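Local coordinates for antifreeze protein (PDB 3P4G), which probably binds ice, serving an Antarctic bacterium as a hyperactive, calcium-dependent antifreeze protein built as a right-handed beta-helix, at residues L77-G80 and Q85-V88. Residues are numbered along the deposited sequence; the frame is centred on the assembly and turned at random.
Sequences LDMG and QLYV. With CA (calcium ion), chain F; CA (calcium ion), chain G.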
loop_
_atom_site.group_PDB
_atom_site.type_symbol
_atom_site.label_atom_id
_atom_site.label_comp_id
_atom_site.label_asym_id
_atom_site.label_seq_id
_atom_site.Cartn_x
_atom_site.Cartn_y
_atom_site.Cartn_z
ATOM N N LEU A 77 -5.848 5.956 23.351
ATOM C CA LEU A 77 -4.734 6.883 23.458
ATOM C C LEU A 77 -4.983 7.988 22.421
ATOM O O LEU A 77 -5.086 7.692 21.232
ATOM C CB LEU A 77 -3.437 6.115 23.192
ATOM C CG LEU A 77 -2.138 6.867 23.036
ATOM C CD1 LEU A 77 -1.920 7.997 23.965
ATOM C CD2 LEU A 77 -1.023 5.816 23.235
ATOM N N ASP A 78 -5.113 9.233 22.898
ATOM C CA ASP A 78 -5.401 10.381 22.024
ATOM C C ASP A 78 -4.291 11.426 22.187
ATOM O O ASP A 78 -4.041 11.914 23.315
ATOM C CB ASP A 78 -6.820 10.903 22.370
ATOM C CG ASP A 78 -7.282 12.058 21.512
ATOM O OD1 ASP A 78 -6.588 12.524 20.599
ATOM O OD2 ASP A 78 -8.406 12.548 21.790
ATOM N N MET A 79 -3.591 11.707 21.093
ATOM C CA MET A 79 -2.435 12.644 21.133
ATOM C C MET A 79 -2.982 14.077 21.018
ATOM O O MET A 79 -2.295 15.057 21.354
ATOM C CB MET A 79 -1.425 12.341 20.026
ATOM C CG MET A 79 -0.838 10.912 20.118
ATOM S SD MET A 79 0.038 10.570 21.690
ATOM C CE MET A 79 1.518 11.603 21.584
ATOM N N GLY A 80 -4.234 14.169 20.588
ATOM C CA GLY A 80 -4.978 15.447 20.496
ATOM C C GLY A 80 -4.508 16.350 19.379
ATOM O O GLY A 80 -3.742 15.951 18.454
ATOM N N GLN A 85 4.181 13.343 19.293
ATOM C CA GLN A 85 5.185 12.299 18.991
ATOM C C GLN A 85 4.951 11.156 19.958
ATOM O O GLN A 85 4.969 11.367 21.191
ATOM C CB GLN A 85 6.561 12.877 19.205
ATOM C CG GLN A 85 7.691 11.958 18.707
ATOM C CD GLN A 85 9.051 12.643 18.798
ATOM O OE1 GLN A 85 9.161 13.849 18.586
ATOM N NE2 GLN A 85 10.085 11.870 19.127
ATOM N N LEU A 86 4.688 9.980 19.408
ATOM C CA LEU A 86 4.358 8.788 20.204
ATOM C C LEU A 86 5.327 7.675 19.964
ATOM O O LEU A 86 5.696 7.384 18.809
ATOM C CB LEU A 86 2.906 8.348 19.911
ATOM C CG LEU A 86 2.499 6.972 20.468
ATOM C CD1 LEU A 86 2.565 7.007 22.014
ATOM C CD2 LEU A 86 1.068 6.652 19.989
ATOM N N TYR A 87 5.795 7.054 21.062
ATOM C CA TYR A 87 6.615 5.865 20.953
ATOM C C TYR A 87 5.923 4.794 21.799
ATOM O O TYR A 87 5.548 5.060 22.927
ATOM C CB TYR A 87 8.002 6.143 21.509
ATOM C CG TYR A 87 8.852 4.879 21.611
ATOM C CD1 TYR A 87 9.469 4.345 20.484
ATOM C CD2 TYR A 87 9.028 4.242 22.835
ATOM C CE1 TYR A 87 10.239 3.178 20.585
ATOM C CE2 TYR A 87 9.809 3.092 22.948
ATOM C CZ TYR A 87 10.413 2.582 21.830
ATOM O OH TYR A 87 11.166 1.426 21.919
ATOM N N VAL A 88 5.686 3.632 21.217
ATOM C CA VAL A 88 5.228 2.436 21.965
ATOM C C VAL A 88 6.190 1.245 21.681
ATOM O O VAL A 88 6.324 0.847 20.512
ATOM C CB VAL A 88 3.793 2.043 21.545
ATOM C CG1 VAL A 88 3.412 0.750 22.268
ATOM C CG2 VAL A 88 2.790 3.155 21.850
HETATM CA CA CA F . -1.431 17.223 21.478
HETATM CA CA CA G . -1.922 15.657 16.935
#
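Met79 and Leu86 bury the most surface here, and their side chains cross at about a right angle. The methionine CE lies 3.9 Å from Leu86 CB, with SD also close to that carbon, while the same methyl comes within 3.5 Å of Gln85 O, so the thioether end covers both the root of the leucine and the backbone just before it. Bends at chi2 (-60°) and chi3 (-69°) fold the Met79 chain into this position. Leu77 meets Leu86 differently, tip to tip: its CD2 is 4.0 Å from Leu86 CD2 and equally near CD1, touching both ends of the fork. In both leucines CB points toward the other segment, and a CG anti to the backbone N (chi1 171° in Leu77) carries the branched end on across the gap. Val59 of the preceding coil touches both Met79 and Leu86, and Leu86 also touches Ile96 of the next coil.

Where the strand ends, Asp78 OD1 accepts from Gly80 N at 2.9 Å, met from above the carboxylate plane, closing an Asx turn. Here successive carbonyls serve different ions: Met79 O binds one calcium at 2.3 Å, and Gly80 O binds the next at 2.4 Å. Asp84 contributes one carboxylate oxygen to each site. An apolar core between two walls of parallel strands, joined by a calcium-binding turn, is characteristic of the right-handed, RTX-like calcium-bound beta-helix.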